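PDB 6MWY: Pre-mRNA-processing-splicing factor 8 from Cryptococcus gattii serotype B, which carries an intein of the Hint family, a domain that probably excises itself from the host splicing-factor precursor by autocatalytic protein splicing. Local coordinates for residues Y91-D96 / M181-E186; I108-K113 / R136-V141; Y155-S160 / D207-H212. All blocks are in the same frame, centred on the assembly; numbering follows the deposited sequence.

Interaction 1: residues Y91-D96 / M181-E186; sequences YRIKAD and MSIDLE
With CG beside the backbone N (chi1 -80°), the Tyr91 ring stands where CD1 of Leu185 lies over one of its faces, displaced toward the rim, in a CH-pi contact of 3.9 Å from CD1 to the ring centroid. Glu186 bends at chi2 (-128°), which carries its carboxylate to the edge of the Arg92 guanidinium. Arg92 grips it side-on in a salt bridge: NE at 2.9 Å and NH2 at 2.7 Å both donate to Glu186 OE1, which lies in the guanidinium plane but is itself met from above the carboxylate plane. Both donors reach OE1 from the same face, the two flat groups being 54° apart.

Strands 91-95 and 181-185 run antiparallel in the six-stranded sheet of this Hint-family intein. Arg92 and Asp184 form a hydrogen-bonded pair, each backbone N donating to the other's O. The regular pattern breaks at a classic beta bulge, where Met181 N and Ser182 N both donate to Lys94 O, the latter at 2.9 Å. Beyond it, the selenium of Met181, a selenomethionine, touches CB of Asp96 at 3.6 Å.

Ile93 and Ile183 lie side by side on the face they share with Tyr91 and Leu185, with CG1 of Ile93 3.6 Å from CD1 of Ile183. Helix 141-146 covers this face, Val145 touching both Tyr91 and Ile183; Arg92, Lys94, Ser182 and Asp184 project from the other.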
loop_
_atom_site.group_PDB
_atom_site.type_symbol
_atom_site.label_atom_id
_atom_site.label_comp_id
_atom_site.label_asym_id
_atom_site.label_seq_id
_atom_site.Cartn_x
_atom_site.Cartn_y
_atom_site.Cartn_z
ATOM N N TYR A 91 6.081 -9.569 1.789
ATOM C CA TYR A 91 4.762 -10.179 1.747
ATOM C C TYR A 91 4.039 -9.747 0.481
ATOM O O TYR A 91 3.947 -8.548 0.185
ATOM C CB TYR A 91 3.937 -9.793 2.975
ATOM C CG TYR A 91 4.270 -10.587 4.213
ATOM C CD1 TYR A 91 3.631 -11.791 4.481
ATOM C CD2 TYR A 91 5.224 -10.135 5.114
ATOM C CE1 TYR A 91 3.933 -12.521 5.612
ATOM C CE2 TYR A 91 5.532 -10.858 6.248
ATOM C CZ TYR A 91 4.883 -12.050 6.491
ATOM O OH TYR A 91 5.190 -12.773 7.622
ATOM N N ARG A 92 3.535 -10.731 -0.256
ATOM C CA ARG A 92 2.733 -10.521 -1.450
ATOM C C ARG A 92 1.267 -10.694 -1.074
ATOM O O ARG A 92 0.873 -11.751 -0.562
ATOM C CB ARG A 92 3.137 -11.507 -2.545
ATOM C CG ARG A 92 2.281 -11.485 -3.801
ATOM C CD ARG A 92 2.871 -12.414 -4.854
ATOM N NE ARG A 92 4.276 -12.103 -5.107
ATOM C CZ ARG A 92 4.693 -11.221 -6.010
ATOM N NH1 ARG A 92 3.812 -10.565 -6.754
ATOM N NH2 ARG A 92 5.990 -10.994 -6.170
ATOM N N ILE A 93 0.476 -9.653 -1.309
ATOM C CA ILE A 93 -0.959 -9.655 -1.066
ATOM C C ILE A 93 -1.640 -9.782 -2.421
ATOM O O ILE A 93 -1.567 -8.870 -3.254
ATOM C CB ILE A 93 -1.403 -8.386 -0.326
ATOM C CG1 ILE A 93 -0.630 -8.248 0.986
ATOM C CG2 ILE A 93 -2.904 -8.400 -0.082
ATOM C CD1 ILE A 93 -0.814 -6.916 1.676
ATOM N N LYS A 94 -2.275 -10.928 -2.649
ATOM C CA LYS A 94 -3.017 -11.202 -3.873
ATOM C C LYS A 94 -4.456 -10.737 -3.688
ATOM O O LYS A 94 -5.216 -11.337 -2.917
ATOM C CB LYS A 94 -2.979 -12.689 -4.214
ATOM C CG LYS A 94 -1.803 -13.116 -5.062
ATOM C CD LYS A 94 -2.038 -14.512 -5.617
ATOM C CE LYS A 94 -1.031 -14.862 -6.697
ATOM N NZ LYS A 94 0.351 -14.924 -6.155
ATOM N N ALA A 95 -4.816 -9.669 -4.389
ATOM C CA ALA A 95 -6.192 -9.223 -4.528
ATOM C C ALA A 95 -6.700 -9.570 -5.922
ATOM O O ALA A 95 -5.926 -9.846 -6.841
ATOM C CB ALA A 95 -6.305 -7.717 -4.281
ATOM N N ASP A 96 -8.020 -9.563 -6.069
ATOM C CA ASP A 96 -8.615 -9.876 -7.359
ATOM C C ASP A 96 -8.476 -8.693 -8.314
ATOM O O ASP A 96 -8.339 -7.537 -7.902
ATOM C CB ASP A 96 -10.085 -10.266 -7.192
ATOM C CG ASP A 96 -10.838 -9.326 -6.274
ATOM O OD1 ASP A 96 -10.202 -8.419 -5.697
ATOM O OD2 ASP A 96 -12.067 -9.494 -6.130
HETATM N N MSE A 181 -7.648 -11.772 -1.232
HETATM C CA MSE A 181 -7.852 -13.203 -1.437
HETATM C C MSE A 181 -6.691 -14.041 -0.913
HETATM O O MSE A 181 -6.885 -15.190 -0.523
HETATM C CB MSE A 181 -8.078 -13.497 -2.921
HETATM C CG MSE A 181 -9.244 -12.744 -3.534
HETATM SE SE MSE A 181 -9.658 -13.349 -5.340
HETATM C CE MSE A 181 -7.873 -13.237 -6.123
ATOM N N SER A 182 -5.486 -13.473 -0.905
ATOM C CA SER A 182 -4.337 -14.213 -0.403
ATOM C C SER A 182 -3.298 -13.244 0.139
ATOM O O SER A 182 -3.264 -12.071 -0.232
ATOM C CB SER A 182 -3.723 -15.100 -1.494
ATOM O OG SER A 182 -2.539 -15.731 -1.035
ATOM N N ILE A 183 -2.425 -13.765 1.002
ATOM C CA ILE A 183 -1.291 -13.003 1.515
ATOM C C ILE A 183 -0.226 -13.974 2.012
ATOM O O ILE A 183 -0.459 -14.746 2.952
ATOM C CB ILE A 183 -1.730 -12.015 2.614
ATOM C CG1 ILE A 183 -0.515 -11.343 3.260
ATOM C CG2 ILE A 183 -2.617 -12.701 3.650
ATOM C CD1 ILE A 183 -0.861 -10.108 4.066
ATOM N N ASP A 184 0.946 -13.953 1.378
ATOM C CA ASP A 184 1.971 -14.954 1.651
ATOM C C ASP A 184 3.352 -14.316 1.670
ATOM O O ASP A 184 3.600 -13.298 1.022
ATOM C CB ASP A 184 1.945 -16.094 0.618
ATOM C CG ASP A 184 0.595 -16.784 0.540
ATOM O OD1 ASP A 184 -0.316 -16.241 -0.121
ATOM O OD2 ASP A 184 0.445 -17.871 1.134
ATOM N N LEU A 185 4.263 -14.944 2.409
ATOM C CA LEU A 185 5.652 -14.509 2.463
ATOM C C LEU A 185 6.395 -15.029 1.239
ATOM O O LEU A 185 6.314 -16.220 0.917
ATOM C CB LEU A 185 6.329 -15.005 3.742
ATOM C CG LEU A 185 7.780 -14.582 3.960
ATOM C CD1 LEU A 185 7.837 -13.099 4.290
ATOM C CD2 LEU A 185 8.451 -15.410 5.055
ATOM N N GLU A 186 7.112 -14.135 0.559
ATOM C CA GLU A 186 7.856 -14.525 -0.630
ATOM C C GLU A 186 8.980 -15.490 -0.263
ATOM O O GLU A 186 9.460 -15.532 0.872
ATOM C CB GLU A 186 8.437 -13.300 -1.340
ATOM C CG GLU A 186 7.403 -12.339 -1.911
ATOM C CD GLU A 186 7.641 -12.023 -3.377
ATOM O OE1 GLU A 186 6.951 -12.618 -4.232
ATOM O OE2 GLU A 186 8.522 -11.190 -3.677
#

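Interaction 2: residues I108-K113 / R136-V141; sequences ILSLYK and RVDITV
Leu109 and Leu111 of strand 108-113 meet Val141 and Ile139 in the tightly packed part of this contact, on the face that carries Leu109, Leu111, Val137 and Ile139, with Val141 at the start of the helix closing its end. The Val141 branch CG2 fits against the fork of Leu109, 3.8 Å from its CG and close to both methyls, while Leu111 CD1 abuts Ile139 CG2 at 3.8 Å. With chi1 at -179°, Ile139 keeps CG2 between backbone N and carbonyl carbon, where it meets Leu111. Leu157, Tyr155 and Ile180 add to the hydrophobic cover around Leu111. Leu109 with Ile139 and Leu111 with Val137 are hydrogen-bonded pairs, and all four bonds are fairly straight; Leu111 N reaches Val137 O at 2.9 Å.

The face with Ser110, Arg136 and Asp138 is the more polar one and reaches solvent at Asp138; Ile108 and Tyr112 also lie on it. The hydroxyl OG of buried Ser110 donates a hydrogen bond of 3.1 Å to Asp138 OD1, from above the carboxylate plane. Arg136 bends at chi2 (86°), which lays its guanidinium forward beside Asp138 and across toward Ser110, with NH2 3.0 Å from Ser110 OG. His212 packs against Ile108, Ser110 and Asp138 on this side.

Thr140 occupies the N-cap position of helix 141-146, though its side chain makes no capping bond; OG1 bonds His107 O instead. The arrangement is an antiparallel pair at the edge of the sheet of a beta-rich, Hint-family intein, whose edge strand runs directly into a short helix.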
loop_
_atom_site.group_PDB
_atom_site.type_symbol
_atom_site.label_atom_id
_atom_site.label_comp_id
_atom_site.label_asym_id
_atom_site.label_seq_id
_atom_site.Cartn_x
_atom_site.Cartn_y
_atom_site.Cartn_z
ATOM N N ILE A 108 1.738 -0.738 6.751
ATOM C CA ILE A 108 0.387 -0.503 7.247
ATOM C C ILE A 108 -0.573 -0.518 6.068
ATOM O O ILE A 108 -0.358 0.183 5.070
ATOM C CB ILE A 108 0.302 0.823 8.021
ATOM C CG1 ILE A 108 1.209 0.766 9.253
ATOM C CG2 ILE A 108 -1.140 1.122 8.415
ATOM C CD1 ILE A 108 1.270 2.056 10.037
ATOM N N LEU A 109 -1.619 -1.332 6.175
ATOM C CA LEU A 109 -2.676 -1.421 5.183
ATOM C C LEU A 109 -3.857 -0.574 5.632
ATOM O O LEU A 109 -4.288 -0.662 6.791
ATOM C CB LEU A 109 -3.127 -2.871 4.996
ATOM C CG LEU A 109 -2.044 -3.907 4.699
ATOM C CD1 LEU A 109 -2.607 -5.314 4.830
ATOM C CD2 LEU A 109 -1.477 -3.678 3.311
ATOM N N SER A 110 -4.371 0.239 4.711
ATOM C CA SER A 110 -5.604 0.998 4.901
ATOM C C SER A 110 -6.734 0.193 4.271
ATOM O O SER A 110 -6.862 0.142 3.044
ATOM C CB SER A 110 -5.474 2.379 4.272
ATOM O OG SER A 110 -4.483 3.146 4.933
ATOM N N LEU A 111 -7.555 -0.443 5.106
ATOM C CA LEU A 111 -8.571 -1.386 4.668
ATOM C C LEU A 111 -9.951 -0.948 5.155
ATOM O O LEU A 111 -10.093 -0.053 5.994
ATOM C CB LEU A 111 -8.257 -2.796 5.177
ATOM C CG LEU A 111 -6.849 -3.363 4.983
ATOM C CD1 LEU A 111 -6.758 -4.757 5.576
ATOM C CD2 LEU A 111 -6.479 -3.387 3.514
ATOM N N TYR A 112 -10.975 -1.607 4.613
ATOM C CA TYR A 112 -12.345 -1.459 5.075
ATOM C C TYR A 112 -12.812 -2.781 5.660
ATOM O O TYR A 112 -12.475 -3.850 5.145
ATOM C CB TYR A 112 -13.277 -1.028 3.946
ATOM C CG TYR A 112 -13.363 0.465 3.769
ATOM C CD1 TYR A 112 -14.123 1.240 4.632
ATOM C CD2 TYR A 112 -12.685 1.102 2.738
ATOM C CE1 TYR A 112 -14.207 2.610 4.476
ATOM C CE2 TYR A 112 -12.762 2.471 2.573
ATOM C CZ TYR A 112 -13.525 3.218 3.444
ATOM O OH TYR A 112 -13.604 4.582 3.284
ATOM N N LYS A 113 -13.594 -2.704 6.728
ATOM C CA LYS A 113 -14.048 -3.880 7.453
ATOM C C LYS A 113 -15.569 -3.897 7.499
ATOM O O LYS A 113 -16.210 -2.846 7.623
ATOM C CB LYS A 113 -13.461 -3.904 8.869
ATOM C CG LYS A 113 -13.890 -5.088 9.722
ATOM C CD LYS A 113 -13.040 -5.188 10.982
ATOM C CE LYS A 113 -13.575 -6.237 11.949
ATOM N NZ LYS A 113 -12.839 -6.205 13.248
ATOM N N ARG A 136 -13.526 2.099 8.511
ATOM C CA ARG A 136 -12.147 2.327 8.101
ATOM C C ARG A 136 -11.183 1.788 9.155
ATOM O O ARG A 136 -11.310 2.116 10.340
ATOM C CB ARG A 136 -11.940 3.828 7.887
ATOM C CG ARG A 136 -10.535 4.251 7.580
ATOM C CD ARG A 136 -10.229 4.168 6.104
ATOM N NE ARG A 136 -8.982 4.867 5.831
ATOM C CZ ARG A 136 -7.782 4.319 5.978
ATOM N NH1 ARG A 136 -7.677 3.059 6.379
ATOM N NH2 ARG A 136 -6.693 5.030 5.721
ATOM N N VAL A 137 -10.217 0.970 8.726
ATOM C CA VAL A 137 -9.300 0.291 9.641
ATOM C C VAL A 137 -7.887 0.341 9.078
ATOM O O VAL A 137 -7.656 -0.048 7.929
ATOM C CB VAL A 137 -9.708 -1.176 9.881
ATOM C CG1 VAL A 137 -8.625 -1.910 10.662
ATOM C CG2 VAL A 137 -11.048 -1.257 10.602
ATOM N N ASP A 138 -6.935 0.784 9.891
ATOM C CA ASP A 138 -5.518 0.712 9.555
ATOM C C ASP A 138 -4.888 -0.406 10.376
ATOM O O ASP A 138 -4.945 -0.378 11.610
ATOM C CB ASP A 138 -4.820 2.047 9.814
ATOM C CG ASP A 138 -5.266 3.132 8.852
ATOM O OD1 ASP A 138 -5.750 2.785 7.754
ATOM O OD2 ASP A 138 -5.128 4.326 9.187
ATOM N N ILE A 139 -4.297 -1.388 9.698
ATOM C CA ILE A 139 -3.734 -2.559 10.370
ATOM C C ILE A 139 -2.421 -2.930 9.692
ATOM O O ILE A 139 -2.298 -2.846 8.468
ATOM C CB ILE A 139 -4.731 -3.743 10.368
ATOM C CG1 ILE A 139 -4.154 -4.956 11.102
ATOM C CG2 ILE A 139 -5.151 -4.098 8.947
ATOM C CD1 ILE A 139 -5.157 -6.061 11.338
ATOM N N THR A 140 -1.432 -3.332 10.486
ATOM C CA THR A 140 -0.140 -3.672 9.909
ATOM C C THR A 140 -0.213 -5.029 9.208
ATOM O O THR A 140 -1.148 -5.810 9.405
ATOM C CB THR A 140 0.953 -3.674 10.981
ATOM O OG1 THR A 140 2.228 -3.456 10.365
ATOM C CG2 THR A 140 0.981 -4.999 11.721
ATOM N N VAL A 141 0.786 -5.299 8.365
ATOM C CA VAL A 141 0.758 -6.525 7.569
ATOM C C VAL A 141 0.930 -7.746 8.465
ATOM O O VAL A 141 0.314 -8.792 8.233
ATOM C CB VAL A 141 1.815 -6.468 6.447
ATOM C CG1 VAL A 141 2.059 -7.850 5.860
ATOM C CG2 VAL A 141 1.359 -5.516 5.353
#

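Interaction 3: residues Y155-S160 / D207-H212; sequences YRLFRS and DYLVLH
The backbones of Arg159 and Leu209 meet in a single bridge, CA to CA 4.3 Å, where the end of strand 155-159 and the turn entering strand 210-212 run 106° apart instead of forming an extended ladder. Two backbone bonds flank the meeting point: Val210 N donates to Phe158 O at 3.1 Å, almost straight at 173°, and Ser160 N donates to Tyr208 O at 3.2 Å. The turn is shaped from within by Asp207, whose OD1 accepts from Leu209 N to make an Asx turn, while its OD2 is held in a salt bridge by Arg205.

Phe158 carries the main side-chain contact. Its CG lies between the backbone N and the carbonyl carbon (chi1 72°), a setting that swings the ring back to Val210 although the CB starts out in the other direction. Val210 CB rides over one face of that ring, offset toward the rim, 4.0 Å from the centroid in a CH-pi contact; CG2 of Val210 comes to 3.5 Å from CE2 of Phe158, and CG1 of Val210 lies near CZ. From the turn, Leu209 sends CD1 to strand 155-159, where it touches CB of Leu157 at 3.9 Å. The Arg159 chain, bent at chi2 and chi3, curls until NE makes a weak, long bond of 3.5 Å to Asp207 O, which lies in the guanidinium plane.

This junction joins the six-stranded sheet to the separate two-stranded hairpin of strands 202-204 and 210-212. Leu202 and Leu204 of the hairpin also pack on Val210, Tyr112 of strand 108-113 meets the Phe158 ring edge-to-face, and strand 176-185 pairs with strand 155-159 on its other side, with Thr176 and Arg159 joined by a backbone hydrogen bond.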
loop_
_atom_site.group_PDB
_atom_site.type_symbol
_atom_site.label_atom_id
_atom_site.label_comp_id
_atom_site.label_asym_id
_atom_site.label_seq_id
_atom_site.Cartn_x
_atom_site.Cartn_y
_atom_site.Cartn_z
ATOM N N TYR A 155 -12.203 -7.971 5.383
ATOM C CA TYR A 155 -11.432 -6.780 5.067
ATOM C C TYR A 155 -11.396 -6.542 3.565
ATOM O O TYR A 155 -11.509 -7.472 2.763
ATOM C CB TYR A 155 -10.008 -6.894 5.611
ATOM C CG TYR A 155 -9.938 -6.859 7.119
ATOM C CD1 TYR A 155 -10.104 -8.016 7.864
ATOM C CD2 TYR A 155 -9.717 -5.668 7.795
ATOM C CE1 TYR A 155 -10.048 -7.989 9.243
ATOM C CE2 TYR A 155 -9.658 -5.631 9.174
ATOM C CZ TYR A 155 -9.824 -6.796 9.892
ATOM O OH TYR A 155 -9.766 -6.764 11.266
ATOM N N ARG A 156 -11.245 -5.275 3.190
ATOM C CA ARG A 156 -11.205 -4.885 1.790
ATOM C C ARG A 156 -10.124 -3.837 1.593
ATOM O O ARG A 156 -10.041 -2.879 2.366
ATOM C CB ARG A 156 -12.551 -4.315 1.319
ATOM C CG ARG A 156 -13.775 -5.121 1.702
ATOM C CD ARG A 156 -14.044 -6.254 0.735
ATOM N NE ARG A 156 -15.286 -6.928 1.089
ATOM C CZ ARG A 156 -15.374 -7.904 1.985
ATOM N NH1 ARG A 156 -16.550 -8.453 2.254
ATOM N NH2 ARG A 156 -14.285 -8.334 2.610
ATOM N N LEU A 157 -9.297 -4.026 0.569
ATOM C CA LEU A 157 -8.534 -2.908 0.043
ATOM C C LEU A 157 -9.485 -1.977 -0.706
ATOM O O LEU A 157 -10.611 -2.347 -1.045
ATOM C CB LEU A 157 -7.416 -3.404 -0.880
ATOM C CG LEU A 157 -6.247 -4.178 -0.256
ATOM C CD1 LEU A 157 -5.661 -5.178 -1.244
ATOM C CD2 LEU A 157 -5.160 -3.227 0.226
ATOM N N PHE A 158 -9.038 -0.750 -0.956
ATOM C CA PHE A 158 -9.924 0.187 -1.630
ATOM C C PHE A 158 -9.113 1.174 -2.454
ATOM O O PHE A 158 -7.935 1.424 -2.189
ATOM C CB PHE A 158 -10.839 0.916 -0.632
ATOM C CG PHE A 158 -10.134 1.934 0.220
ATOM C CD1 PHE A 158 -9.351 1.542 1.293
ATOM C CD2 PHE A 158 -10.277 3.285 -0.040
ATOM C CE1 PHE A 158 -8.711 2.483 2.080
ATOM C CE2 PHE A 158 -9.643 4.229 0.742
ATOM C CZ PHE A 158 -8.857 3.828 1.803
ATOM N N ARG A 159 -9.768 1.721 -3.473
ATOM C CA ARG A 159 -9.169 2.685 -4.379
ATOM C C ARG A 159 -10.046 3.927 -4.444
ATOM O O ARG A 159 -11.222 3.904 -4.077
ATOM C CB ARG A 159 -8.996 2.101 -5.786
ATOM C CG ARG A 159 -10.292 1.611 -6.388
ATOM C CD ARG A 159 -10.332 1.840 -7.883
ATOM N NE ARG A 159 -9.391 0.987 -8.598
ATOM C CZ ARG A 159 -9.666 -0.248 -9.000
ATOM N NH1 ARG A 159 -10.856 -0.779 -8.753
ATOM N NH2 ARG A 159 -8.754 -0.951 -9.650
ATOM N N SER A 160 -9.455 5.016 -4.922
ATOM C CA SER A 160 -10.153 6.284 -5.070
ATOM C C SER A 160 -10.510 6.498 -6.535
ATOM O O SER A 160 -9.654 6.364 -7.415
ATOM C CB SER A 160 -9.295 7.442 -4.557
ATOM O OG SER A 160 -10.021 8.658 -4.582
ATOM N N ASP A 207 -2.676 2.285 -9.979
ATOM C CA ASP A 207 -4.061 1.874 -10.156
ATOM C C ASP A 207 -5.002 2.540 -9.159
ATOM O O ASP A 207 -6.121 2.054 -8.957
ATOM C CB ASP A 207 -4.175 0.352 -10.053
ATOM C CG ASP A 207 -3.580 -0.195 -8.770
ATOM O OD1 ASP A 207 -3.133 0.605 -7.923
ATOM O OD2 ASP A 207 -3.551 -1.434 -8.617
ATOM N N TYR A 208 -4.566 3.632 -8.530
ATOM C CA TYR A 208 -5.341 4.403 -7.560
ATOM C C TYR A 208 -5.622 3.635 -6.277
ATOM O O TYR A 208 -6.507 4.023 -5.507
ATOM C CB TYR A 208 -6.653 4.915 -8.166
ATOM C CG TYR A 208 -6.456 6.077 -9.107
ATOM C CD1 TYR A 208 -6.071 5.873 -10.425
ATOM C CD2 TYR A 208 -6.641 7.382 -8.672
ATOM C CE1 TYR A 208 -5.881 6.939 -11.286
ATOM C CE2 TYR A 208 -6.455 8.452 -9.524
ATOM C CZ TYR A 208 -6.075 8.226 -10.829
ATOM O OH TYR A 208 -5.890 9.293 -11.678
ATOM N N LEU A 209 -4.885 2.557 -6.015
ATOM C CA LEU A 209 -4.997 1.879 -4.732
ATOM C C LEU A 209 -4.461 2.784 -3.629
ATOM O O LEU A 209 -3.384 3.373 -3.763
ATOM C CB LEU A 209 -4.238 0.552 -4.756
ATOM C CG LEU A 209 -4.147 -0.235 -3.443
ATOM C CD1 LEU A 209 -5.518 -0.690 -2.961
ATOM C CD2 LEU A 209 -3.211 -1.424 -3.596
ATOM N N VAL A 210 -5.218 2.902 -2.544
ATOM C CA VAL A 210 -4.859 3.798 -1.450
ATOM C C VAL A 210 -3.840 3.105 -0.554
ATOM O O VAL A 210 -4.103 2.022 -0.018
ATOM C CB VAL A 210 -6.105 4.217 -0.658
ATOM C CG1 VAL A 210 -5.722 5.113 0.504
ATOM C CG2 VAL A 210 -7.088 4.925 -1.574
ATOM N N LEU A 211 -2.676 3.728 -0.394
ATOM C CA LEU A 211 -1.574 3.188 0.389
ATOM C C LEU A 211 -1.233 4.118 1.545
ATOM O O LEU A 211 -1.410 5.337 1.471
ATOM C CB LEU A 211 -0.332 2.981 -0.482
ATOM C CG LEU A 211 -0.479 2.064 -1.693
ATOM C CD1 LEU A 211 0.769 2.146 -2.550
ATOM C CD2 LEU A 211 -0.742 0.629 -1.258
ATOM N N HIS A 212 -0.721 3.515 2.617
ATOM C CA HIS A 212 -0.363 4.209 3.844
ATOM C C HIS A 212 1.153 4.195 4.005
ATOM O O HIS A 212 1.852 3.409 3.357
ATOM C CB HIS A 212 -1.051 3.549 5.056
ATOM C CG HIS A 212 -1.022 4.375 6.306
ATOM N ND1 HIS A 212 0.094 4.468 7.110
ATOM C CD2 HIS A 212 -1.976 5.129 6.902
ATOM C CE1 HIS A 212 -0.168 5.255 8.137
ATOM N NE2 HIS A 212 -1.419 5.669 8.037
#

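All three contacts reach the same six-stranded sheet. Interaction 1 is a surface contact, and interactions 2 and 3 are partly buried. Interactions 1 and 2 are antiparallel ladders, the first broken by a bulge, that meet through Ile93 with Leu109 and through Val141, which packs against both Tyr91 and Ile183; the loop closed by interaction 1 encloses interaction 2. Each sets a mainly apolar face against a more polar one. Interaction 3, nearest the centre of the chain, is instead a single bridge at a steep angle, resting mainly on Phe158 and Val210. Strand 155-159 neighbours strand 108-113, where Arg156 N and Tyr112 O are probably hydrogen-bonded.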